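Local coordinates for bacteriophage virulence determinant (Salmonella enterica subsp. enterica serovar Typhimurium str. 14028S, PDB 6GGR), which is a Salmonella virulence determinant of the PipA family, probably a zinc-dependent protease that cleaves host NF-kappaB proteins, at residues B[165-168]-B[169-172]; B[186-189]-B[190-194]. One frame throughout, in Å; residues are numbered along the deposited sequence.

Contact 1 (B[165-168]-B[169-172]); sequences IHQV and VHAL. Unlike the reference sequence in segment 165-168: Gln167 (reference Glu).
The imidazoles of His166 and His170 stand side by side on helix 160-173, pointing the same way, an oblique pair with ring planes 64° apart. Val187 of helix 186-197 packs against both, with Arg205 also on His166 and Val119 on His170. They are the two histidines of an HExxH zinc motif, whose glutamate position holds Gln167 here. Their nearest atoms are His166 NE2 and His170 NE2, 3.3 Å apart, and His166 CD2 lies 3.5 Å from His170 CD2. The two rings take different routes to this meeting: His166 CG runs anti to its backbone N (chi1 -175°), whereas His170 CG sits beside its own N (chi1 -86°). His170 CD2 also comes within 3.4 Å of His166 O. No zinc is bound to this chain; OD2 of Asp177, another zinc ligand, is hydrogen-bonded to His170 NE2 and, weakly, to His166 NE2. Leu175 O pairs with His170 ND1 and so helps fix the turn of that ring. The chain of another protein reaches the site, its backbone weakly bonded to His166 NE2, consistent with a substrate-like approach.

Beneath the rings run i to i+4 bonds, uneven at Ala171, whose N bonds to Gln167 O and weakly to Val168 O. Ile165, Val168 and Leu172 turn to helices 64-84 and 86-100, Val169 to helix 186-197. Ile165 CG2 meets Val169 CG2 at 3.9 Å; Val168 and Leu172 lie alongside each other, both against Phe88, with Leu172 CD1 3.5 Å from Val168 CG1.

Contact 2 (B[186-189]-B[190-194]); sequences PVVE and YTNII
The first turns of helix 186-197, which follows the zinc-motif helix in the chain, are joined here by side chains folding back on carbonyls one turn earlier. Val187 and Thr191 form the polar focus. Thr191 donates twice to Val187 O, from OG1 at 2.7 Å and from its backbone N at 2.9 Å, the two donors approaching from opposite faces of the carbonyl plane. The hydroxyl arrives there because OG1 stands beside the backbone N, anti to the carbonyl carbon (chi1 -59°), which swings it toward the preceding turn.

Tyr190 also leans over the preceding turn: CD2 is 3.3 Å from Pro186 O, obliquely placed against the ring, while the backbone N of Tyr190 bonds to the same oxygen almost straight (169° at the hydrogen). The phenol hydroxyl reaches away to Asp30. Asn192 and Val188 lie side by side, with Asn192 ND2 3.8 Å from Val188 CG1; both ends of that amide are gripped from outside the helix, OD1 by Arg162 and ND2 by Arg205 O and His18, which hold it in place. Ile193 CG1 passes 3.2 Å from Glu189 O, an oxygen that also takes the backbone N of Ile193. Glu189 directs its carboxylate away from its own helix, OE1 to Arg26 and OE2 to Arg184, so this side of the helix is pinned to helix 24-30 and to the chain just before it. A hydroxyl sharing the i-4 carbonyl with its own backbone N is a familiar feature of serine and threonine within alpha-helices.

In the fold
Both contacts are buried and each is a local packing within one helix: contact 1 on helix 160-173, near the middle of the chain, contact 2 on helix 186-197, with centres about 9 Å apart. The two helices touch directly, Val187 CG1 lying 3.4 Å from His166 O and Val187 CG2 3.5 Å from His170 CE1, so Val187 of contact 2 backs the histidines of contact 1. Their chemistry differs accordingly. Contact 1 places imidazoles at the zinc site, where another protein chain also reaches, and apolar groups against helices 64-84 and 86-100. Contact 2, untouched by the other chain, sends most of its polar ends to other parts of the chain, among them Arg26 and Asp30 of helix 24-30 and Arg162 of helix 160-173.

Contact 1 (B[165-168]-B[169-172])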
loop_
_atom_site.group_PDB
_atom_site.type_symbol
_atom_site.label_atom_id
_atom_site.label_comp_id
_atom_site.label_asym_id
_atom_site.label_seq_id
_atom_site.Cartn_x
_atom_site.Cartn_y
_atom_site.Cartn_z
ATOM N N ILE B 165 -12.526 -6.460 -4.404
ATOM C CA ILE B 165 -13.691 -6.009 -3.642
ATOM C C ILE B 165 -13.296 -4.911 -2.664
ATOM O O ILE B 165 -14.028 -3.933 -2.476
ATOM C CB ILE B 165 -14.345 -7.202 -2.921
ATOM C CG1 ILE B 165 -14.911 -8.203 -3.939
ATOM C CG2 ILE B 165 -15.433 -6.730 -1.954
ATOM C CD1 ILE B 165 -15.966 -7.630 -4.873
ATOM N N HIS B 166 -12.136 -5.055 -2.026
ATOM C CA HIS B 166 -11.673 -4.031 -1.094
ATOM C C HIS B 166 -11.564 -2.675 -1.780
ATOM O O HIS B 166 -12.043 -1.662 -1.258
ATOM C CB HIS B 166 -10.329 -4.443 -0.495
ATOM C CG HIS B 166 -9.831 -3.511 0.566
ATOM N ND1 HIS B 166 -9.876 -3.818 1.908
ATOM C CD2 HIS B 166 -9.289 -2.273 0.482
ATOM C CE1 HIS B 166 -9.373 -2.814 2.605
ATOM N NE2 HIS B 166 -9.010 -1.863 1.763
ATOM N N GLN B 167 -10.931 -2.633 -2.954
ATOM C CA GLN B 167 -10.775 -1.361 -3.654
ATOM C C GLN B 167 -12.116 -0.842 -4.154
ATOM O O GLN B 167 -12.376 0.366 -4.109
ATOM C CB GLN B 167 -9.799 -1.513 -4.821
ATOM C CG GLN B 167 -8.399 -1.936 -4.422
ATOM C CD GLN B 167 -7.776 -1.024 -3.384
ATOM O OE1 GLN B 167 -8.117 0.154 -3.286
ATOM N NE2 GLN B 167 -6.864 -1.570 -2.598
ATOM N N VAL B 168 -12.979 -1.735 -4.638
ATOM C CA VAL B 168 -14.295 -1.309 -5.104
ATOM C C VAL B 168 -15.116 -0.765 -3.943
ATOM O O VAL B 168 -15.831 0.234 -4.084
ATOM C CB VAL B 168 -15.011 -2.473 -5.814
ATOM C CG1 VAL B 168 -16.489 -2.148 -6.067
ATOM C CG2 VAL B 168 -14.315 -2.787 -7.132
ATOM N N VAL B 169 -15.025 -1.404 -2.775
ATOM C CA VAL B 169 -15.778 -0.920 -1.621
ATOM C C VAL B 169 -15.373 0.510 -1.289
ATOM O O VAL B 169 -16.216 1.340 -0.925
ATOM C CB VAL B 169 -15.585 -1.863 -0.419
ATOM C CG1 VAL B 169 -16.011 -1.189 0.887
ATOM C CG2 VAL B 169 -16.391 -3.138 -0.628
ATOM N N HIS B 170 -14.078 0.820 -1.404
ATOM C CA HIS B 170 -13.629 2.196 -1.231
ATOM C C HIS B 170 -14.386 3.127 -2.167
ATOM O O HIS B 170 -14.861 4.192 -1.760
ATOM C CB HIS B 170 -12.125 2.305 -1.490
ATOM C CG HIS B 170 -11.268 2.007 -0.297
ATOM N ND1 HIS B 170 -11.285 2.778 0.846
ATOM C CD2 HIS B 170 -10.342 1.040 -0.083
ATOM C CE1 HIS B 170 -10.422 2.289 1.719
ATOM N NE2 HIS B 170 -9.837 1.235 1.179
ATOM N N ALA B 171 -14.517 2.725 -3.434
ATOM C CA ALA B 171 -15.086 3.596 -4.455
ATOM C C ALA B 171 -16.598 3.733 -4.339
ATOM O O ALA B 171 -17.155 4.745 -4.780
ATOM C CB ALA B 171 -14.718 3.071 -5.841
ATOM N N LEU B 172 -17.282 2.746 -3.758
ATOM C CA LEU B 172 -18.733 2.814 -3.622
ATOM C C LEU B 172 -19.180 3.482 -2.329
ATOM O O LEU B 172 -20.322 3.951 -2.256
ATOM C CB LEU B 172 -19.338 1.408 -3.696
ATOM C CG LEU B 172 -19.017 0.610 -4.960
ATOM C CD1 LEU B 172 -19.477 -0.829 -4.800
ATOM C CD2 LEU B 172 -19.660 1.255 -6.182
#

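Contact 2 (B[186-189]-B[190-194])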
loop_
_atom_site.group_PDB
_atom_site.type_symbol
_atom_site.label_atom_id
_atom_site.label_comp_id
_atom_site.label_asym_id
_atom_site.label_seq_id
_atom_site.Cartn_x
_atom_site.Cartn_y
_atom_site.Cartn_z
ATOM N N PRO B 186 -14.261 0.437 8.175
ATOM C CA PRO B 186 -15.491 0.059 7.458
ATOM C C PRO B 186 -15.252 -0.758 6.197
ATOM O O PRO B 186 -16.085 -1.608 5.858
ATOM C CB PRO B 186 -16.127 1.417 7.129
ATOM C CG PRO B 186 -14.976 2.359 7.061
ATOM C CD PRO B 186 -13.986 1.880 8.086
ATOM N N VAL B 187 -14.155 -0.519 5.478
ATOM C CA VAL B 187 -13.944 -1.199 4.204
ATOM C C VAL B 187 -13.599 -2.665 4.426
ATOM O O VAL B 187 -14.073 -3.545 3.697
ATOM C CB VAL B 187 -12.856 -0.470 3.395
ATOM C CG1 VAL B 187 -12.501 -1.243 2.125
ATOM C CG2 VAL B 187 -13.339 0.923 3.046
ATOM N N VAL B 188 -12.757 -2.950 5.419
ATOM C CA VAL B 188 -12.435 -4.335 5.744
ATOM C C VAL B 188 -13.698 -5.086 6.147
ATOM O O VAL B 188 -13.966 -6.192 5.665
ATOM C CB VAL B 188 -11.363 -4.390 6.847
ATOM C CG1 VAL B 188 -11.191 -5.815 7.370
ATOM C CG2 VAL B 188 -10.029 -3.853 6.319
ATOM N N GLU B 189 -14.501 -4.494 7.032
ATOM C CA GLU B 189 -15.684 -5.194 7.519
ATOM C C GLU B 189 -16.655 -5.472 6.379
ATOM O O GLU B 189 -17.152 -6.595 6.236
ATOM C CB GLU B 189 -16.352 -4.393 8.639
ATOM C CG GLU B 189 -15.477 -4.269 9.883
ATOM C CD GLU B 189 -16.268 -4.205 11.174
ATOM O OE1 GLU B 189 -17.509 -4.084 11.115
ATOM O OE2 GLU B 189 -15.641 -4.274 12.254
ATOM N N TYR B 190 -16.924 -4.463 5.546
ATOM C CA TYR B 190 -17.725 -4.679 4.344
ATOM C C TYR B 190 -17.142 -5.798 3.493
ATOM O O TYR B 190 -17.860 -6.705 3.058
ATOM C CB TYR B 190 -17.801 -3.389 3.521
ATOM C CG TYR B 190 -18.942 -2.457 3.860
ATOM C CD1 TYR B 190 -20.233 -2.937 4.057
ATOM C CD2 TYR B 190 -18.732 -1.089 3.961
ATOM C CE1 TYR B 190 -21.277 -2.079 4.354
ATOM C CE2 TYR B 190 -19.769 -0.224 4.262
ATOM C CZ TYR B 190 -21.038 -0.723 4.457
ATOM O OH TYR B 190 -22.069 0.138 4.754
ATOM N N THR B 191 -15.833 -5.740 3.235
ATOM C CA THR B 191 -15.201 -6.747 2.393
ATOM C C THR B 191 -15.345 -8.136 3.003
ATOM O O THR B 191 -15.675 -9.097 2.297
ATOM C CB THR B 191 -13.728 -6.390 2.168
ATOM O OG1 THR B 191 -13.642 -5.102 1.541
ATOM C CG2 THR B 191 -13.043 -7.411 1.277
ATOM N N ASN B 192 -15.129 -8.262 4.317
ATOM C CA ASN B 192 -15.305 -9.555 4.974
ATOM C C ASN B 192 -16.710 -10.101 4.749
ATOM O O ASN B 192 -16.889 -11.285 4.439
ATOM C CB ASN B 192 -15.029 -9.436 6.473
ATOM C CG ASN B 192 -13.550 -9.308 6.796
ATOM O OD1 ASN B 192 -12.685 -9.558 5.957
ATOM N ND2 ASN B 192 -13.255 -8.937 8.035
ATOM N N ILE B 193 -17.726 -9.252 4.924
ATOM C CA ILE B 193 -19.114 -9.701 4.840
ATOM C C ILE B 193 -19.468 -10.086 3.409
ATOM O O ILE B 193 -20.108 -11.115 3.165
ATOM C CB ILE B 193 -20.057 -8.607 5.366
ATOM C CG1 ILE B 193 -19.767 -8.324 6.841
ATOM C CG2 ILE B 193 -21.521 -9.022 5.170
ATOM C CD1 ILE B 193 -20.416 -7.054 7.363
ATOM N N ILE B 194 -19.085 -9.245 2.447
ATOM C CA ILE B 194 -19.387 -9.512 1.045
ATOM C C ILE B 194 -18.783 -10.844 0.619
ATOM O O ILE B 194 -19.452 -11.684 0.004
ATOM C CB ILE B 194 -18.879 -8.352 0.170
ATOM C CG1 ILE B 194 -19.663 -7.079 0.493
ATOM C CG2 ILE B 194 -19.000 -8.689 -1.318
ATOM C CD1 ILE B 194 -19.046 -5.819 -0.079
#